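Side-chain contacts in cyanophycinase-like exopeptidase (actinobacterium SCGC AAA027-L06, PDB 6NQC), which is probably a serine peptidase of family S51, trimming residues from the ends of peptides as cyanophycinase-like exopeptidases do: residues A39-S44 / V224-T229; L94-R99 / T134-G139. All coordinates share one frame; numbering follows the deposited sequence.

Contact 1: residues A39-S44 / V224-T229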
# COMPACT_ATOMS: atom_id res chain seq x y z
N ALA A 39 -12.76 -7.56 1.37
CA ALA A 39 -12.63 -8.62 0.39
C ALA A 39 -13.08 -8.18 -0.98
O ALA A 39 -12.41 -8.50 -1.97
CB ALA A 39 -13.42 -9.86 0.86
N GLU A 40 -14.20 -7.46 -1.09
CA GLU A 40 -14.62 -7.05 -2.42
C GLU A 40 -13.71 -5.96 -2.97
O GLU A 40 -13.49 -5.90 -4.19
CB GLU A 40 -16.07 -6.56 -2.42
CG GLU A 40 -16.58 -6.17 -3.85
CD GLU A 40 -16.17 -7.17 -4.96
OE1 GLU A 40 -15.47 -6.76 -5.92
OE2 GLU A 40 -16.57 -8.36 -4.87
N PHE A 41 -13.17 -5.10 -2.12
CA PHE A 41 -12.16 -4.15 -2.58
C PHE A 41 -10.95 -4.87 -3.17
O PHE A 41 -10.49 -4.53 -4.28
CB PHE A 41 -11.72 -3.23 -1.44
CG PHE A 41 -10.60 -2.31 -1.83
CD1 PHE A 41 -10.77 -1.39 -2.86
CD2 PHE A 41 -9.39 -2.37 -1.18
CE1 PHE A 41 -9.73 -0.55 -3.23
CE2 PHE A 41 -8.36 -1.53 -1.51
CZ PHE A 41 -8.53 -0.62 -2.56
N GLU A 42 -10.40 -5.85 -2.42
CA GLU A 42 -9.20 -6.54 -2.90
C GLU A 42 -9.50 -7.31 -4.19
O GLU A 42 -8.69 -7.32 -5.13
CB GLU A 42 -8.65 -7.48 -1.81
CG GLU A 42 -7.96 -6.67 -0.66
CD GLU A 42 -7.61 -7.45 0.60
OE1 GLU A 42 -7.65 -8.71 0.59
OE2 GLU A 42 -7.26 -6.78 1.59
N LYS A 43 -10.68 -7.94 -4.27
CA LYS A 43 -11.09 -8.62 -5.50
C LYS A 43 -11.12 -7.67 -6.68
O LYS A 43 -10.66 -8.01 -7.78
CB LYS A 43 -12.44 -9.29 -5.33
CG LYS A 43 -12.78 -10.21 -6.50
CD LYS A 43 -14.14 -10.91 -6.31
CE LYS A 43 -14.69 -11.33 -7.69
NZ LYS A 43 -15.51 -12.56 -7.65
N SER A 44 -11.73 -6.49 -6.50
CA SER A 44 -11.79 -5.52 -7.60
C SER A 44 -10.40 -5.12 -8.10
O SER A 44 -10.22 -4.87 -9.29
CB SER A 44 -12.57 -4.27 -7.15
OG SER A 44 -11.87 -3.50 -6.17
N VAL A 224 -8.77 4.61 -3.56
CA VAL A 224 -8.28 3.92 -4.74
C VAL A 224 -8.34 4.85 -5.93
O VAL A 224 -9.33 5.58 -6.12
CB VAL A 224 -9.09 2.63 -5.02
CG1 VAL A 224 -10.53 2.98 -5.31
CG2 VAL A 224 -8.47 1.88 -6.17
N LYS A 225 -7.30 4.81 -6.74
CA LYS A 225 -7.29 5.46 -8.05
C LYS A 225 -7.32 4.31 -9.06
O LYS A 225 -6.33 3.61 -9.23
CB LYS A 225 -6.09 6.35 -8.29
CG LYS A 225 -6.08 6.99 -9.72
CD LYS A 225 -4.77 7.67 -10.06
CE LYS A 225 -4.62 9.02 -9.39
NZ LYS A 225 -3.30 9.69 -9.75
N ARG A 226 -8.45 4.12 -9.73
CA ARG A 226 -8.57 2.97 -10.62
C ARG A 226 -7.80 3.18 -11.92
O ARG A 226 -7.67 4.30 -12.41
CB ARG A 226 -10.05 2.69 -10.91
CG ARG A 226 -10.90 2.45 -9.70
CD ARG A 226 -10.99 1.01 -9.40
NE ARG A 226 -11.80 0.79 -8.19
CZ ARG A 226 -11.74 -0.33 -7.47
NH1 ARG A 226 -10.95 -1.32 -7.89
NH2 ARG A 226 -12.49 -0.48 -6.37
N SER A 227 -7.24 2.08 -12.44
CA SER A 227 -6.61 2.08 -13.74
C SER A 227 -7.52 2.72 -14.77
O SER A 227 -8.71 2.42 -14.84
CB SER A 227 -6.29 0.65 -14.17
OG SER A 227 -5.47 0.68 -15.32
N GLY A 228 -6.96 3.64 -15.54
CA GLY A 228 -7.73 4.38 -16.51
C GLY A 228 -8.49 5.57 -15.99
O GLY A 228 -9.25 6.17 -16.75
N THR A 229 -8.33 5.93 -14.72
CA THR A 229 -8.96 7.12 -14.17
C THR A 229 -7.89 7.98 -13.50
O THR A 229 -6.79 7.50 -13.21
CB THR A 229 -10.05 6.78 -13.13
OG1 THR A 229 -9.43 6.39 -11.89
CG2 THR A 229 -10.93 5.66 -13.62
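Arg226 meets Ser44 through a side chain whose CG is anti to the carbonyl carbon and which then bends at chi2 (-93°), carrying the guanidinium back over Val224 to the helix. Ser44 answers with OG set between its backbone N and carbonyl carbon, aimed at the arginine. The guanidinium grips this one oxygen end-on: NH1 of Arg226 lies 2.9 Å from OG of Ser44, and NH2 of Arg226 lies 3.1 Å from the same OG. The NH1 bond is bent, 146° at the hydrogen, and the NH2 bond more bent still, as sharing one acceptor requires, yet OG stays close to the guanidinium plane. The hydroxyl gives its own proton to the carbonyl O of Phe41 one turn earlier, with OG of Ser44 2.6 Å from that O. Beside this polar cluster, the Phe41 ring turns its CE1 edge to Val224, 3.7 Å from CB, while CD1 of Phe41 comes within 4.0 Å of Arg226 NH2; ring and guanidinium planes stand 68° apart. CG2 of Val224 lies off-centre under one guanidinium face, and Val235 of the neighbouring strand 232-236 also packs on Phe41 and Val224. Helix 39-51 is thus joined to the end of strand 221-225 in the main mixed sheet. Asp48, one turn after Ser44, forms a salt bridge with NH1 of Arg226. With two N-H groups directed at OG and the hydroxyl proton committed to a helix carbonyl, the rotation of the Ser44 hydroxyl is fixed, and the arginine's positive charge, probably balanced by Asp48, should polarise OG of Ser44.

Contact 2: residues L94-R99 / T134-G139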
# COMPACT_ATOMS: atom_id res chain seq x y z
N LEU A 94 5.47 -13.80 -0.92
CA LEU A 94 6.89 -13.56 -1.23
C LEU A 94 7.60 -13.31 0.08
O LEU A 94 7.52 -12.20 0.62
CB LEU A 94 7.06 -12.34 -2.13
CG LEU A 94 7.50 -12.61 -3.56
CD1 LEU A 94 6.44 -13.47 -4.20
CD2 LEU A 94 7.69 -11.34 -4.33
N PRO A 95 8.28 -14.31 0.64
CA PRO A 95 8.86 -14.12 2.01
C PRO A 95 10.14 -13.28 1.96
O PRO A 95 11.21 -13.77 2.16
CB PRO A 95 9.13 -15.56 2.43
CG PRO A 95 9.35 -16.34 1.15
CD PRO A 95 8.44 -15.69 0.14
N VAL A 96 9.99 -12.01 1.59
CA VAL A 96 11.12 -11.10 1.48
C VAL A 96 11.24 -10.41 2.84
O VAL A 96 10.49 -9.49 3.15
CB VAL A 96 10.96 -10.10 0.34
CG1 VAL A 96 12.03 -9.03 0.38
CG2 VAL A 96 11.00 -10.83 -0.99
N LEU A 97 12.16 -10.90 3.67
CA LEU A 97 12.20 -10.45 5.05
C LEU A 97 13.40 -9.57 5.36
O LEU A 97 13.37 -8.86 6.38
CB LEU A 97 12.20 -11.65 5.99
CG LEU A 97 11.14 -12.71 5.72
CD1 LEU A 97 11.18 -13.78 6.81
CD2 LEU A 97 9.74 -12.12 5.62
N LYS A 98 14.43 -9.61 4.53
CA LYS A 98 15.60 -8.75 4.67
C LYS A 98 16.03 -8.38 3.26
O LYS A 98 15.62 -8.99 2.28
CB LYS A 98 16.72 -9.44 5.47
CG LYS A 98 17.20 -10.76 4.85
CD LYS A 98 18.13 -11.53 5.80
CE LYS A 98 18.81 -12.71 5.06
NZ LYS A 98 17.81 -13.69 4.53
N ARG A 99 16.93 -7.40 3.17
CA ARG A 99 17.22 -6.77 1.90
C ARG A 99 17.87 -7.74 0.92
O ARG A 99 17.62 -7.66 -0.29
CB ARG A 99 18.10 -5.54 2.16
CG ARG A 99 18.38 -4.74 0.94
CD ARG A 99 18.97 -3.37 1.25
NE ARG A 99 19.31 -2.71 -0.01
CZ ARG A 99 18.55 -1.82 -0.62
NH1 ARG A 99 17.38 -1.46 -0.09
NH2 ARG A 99 18.95 -1.29 -1.77
N THR A 134 15.77 -1.64 -4.98
CA THR A 134 16.16 -3.02 -5.15
C THR A 134 15.62 -3.53 -6.49
O THR A 134 14.64 -2.99 -7.03
CB THR A 134 15.62 -3.93 -4.06
OG1 THR A 134 14.19 -3.85 -4.08
CG2 THR A 134 16.15 -3.59 -2.69
N PRO A 135 16.16 -4.62 -7.00
CA PRO A 135 15.58 -5.19 -8.22
C PRO A 135 14.14 -5.60 -8.01
O PRO A 135 13.32 -5.45 -8.92
CB PRO A 135 16.50 -6.38 -8.52
CG PRO A 135 17.39 -6.56 -7.37
CD PRO A 135 17.42 -5.30 -6.59
N LEU A 136 13.78 -6.07 -6.82
CA LEU A 136 12.38 -6.46 -6.57
C LEU A 136 11.45 -5.26 -6.68
O LEU A 136 10.37 -5.34 -7.29
CB LEU A 136 12.27 -7.11 -5.19
CG LEU A 136 10.86 -7.63 -4.88
CD1 LEU A 136 10.65 -8.95 -5.58
CD2 LEU A 136 10.64 -7.76 -3.41
N TRP A 137 11.84 -4.14 -6.08
CA TRP A 137 11.01 -2.94 -6.19
C TRP A 137 10.88 -2.50 -7.66
O TRP A 137 9.81 -2.12 -8.11
CB TRP A 137 11.58 -1.79 -5.33
CG TRP A 137 10.92 -0.56 -5.77
CD1 TRP A 137 11.46 0.44 -6.52
CD2 TRP A 137 9.54 -0.24 -5.59
NE1 TRP A 137 10.49 1.37 -6.82
CE2 TRP A 137 9.31 0.98 -6.25
CE3 TRP A 137 8.48 -0.88 -4.96
CZ2 TRP A 137 8.05 1.58 -6.29
CZ3 TRP A 137 7.24 -0.27 -4.98
CH2 TRP A 137 7.04 0.94 -5.64
N GLN A 138 11.98 -2.54 -8.42
CA GLN A 138 11.90 -2.14 -9.82
C GLN A 138 10.92 -3.05 -10.57
O GLN A 138 10.13 -2.57 -11.39
CB GLN A 138 13.29 -2.15 -10.44
CG GLN A 138 13.39 -1.44 -11.78
CD GLN A 138 12.84 -0.02 -11.73
OE1 GLN A 138 12.88 0.63 -10.68
NE2 GLN A 138 12.30 0.44 -12.85
N GLY A 139 10.94 -4.36 -10.29
CA GLY A 139 9.93 -5.25 -10.85
C GLY A 139 8.50 -4.88 -10.48
O GLY A 139 7.61 -4.86 -11.33
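The guanidinium of Arg99 takes the methyl CG2 of Thr134 over one face, 3.4 Å above the plane and shifted toward the rim. CG2 of Thr134 is almost equally distant from CZ, NH1 and NH2 of Arg99 (3.6 to 3.7 Å) and so lies over the NH1-CZ-NH2 end of the group, a methyl packed on a flat cation. The arginine chain reaches it extended from CG to NE, with CG anti to the backbone N (chi1 -175°), and NH1 of Arg99 gives a hydrogen bond to the carbonyl O of Ile132. Thr134 is the N-cap of helix 135-145: its OG1 accepts from the backbone N of Trp137 at 3.1 Å, in a nearly straight bond of 165°, and is also hydrogen-bonded to Leu131 O. With OG1 turned to the helix end, CG2 is left facing the arginine. This helix start packs against the loop that leaves strand 90-93, an edge strand of the central mixed sheet, and Pro95 centres an inverse gamma turn in that loop. Leu136, in the first turn, splits its two methyls between the loop's apolar residues. CD2 of Leu136 meets CG2 of Val96 tip to tip at 3.9 Å, whereas CD1 of Leu136 passes CD2 of Leu94 at 4.0 Å, the two leucines running in opposite directions. Phe107 of helix 105-110 and Leu131 of helix 124-131 both touch Val96 and Leu136.

In the fold
Contacts 1 and 2 lie in different parts of the same fold and do not touch: their centres are 24 Å apart and their nearest atoms about 14 Å. Along the chain, contact 2 falls between the two segments of contact 1. Contact 1 packs helix 39-51 on the end of strand 221-225, next to strand 26-29 in the central mixed sheet, whereas 94-99 follows edge strand 90-93. Between these strands runs strand 149-153, leading to a GxSxG turn at Ser154 that, with His189 and Glu219, has the geometry of a Ser-His-Glu triad, consistent with family S51 peptidases. Neither contact includes a residue of this probable triad.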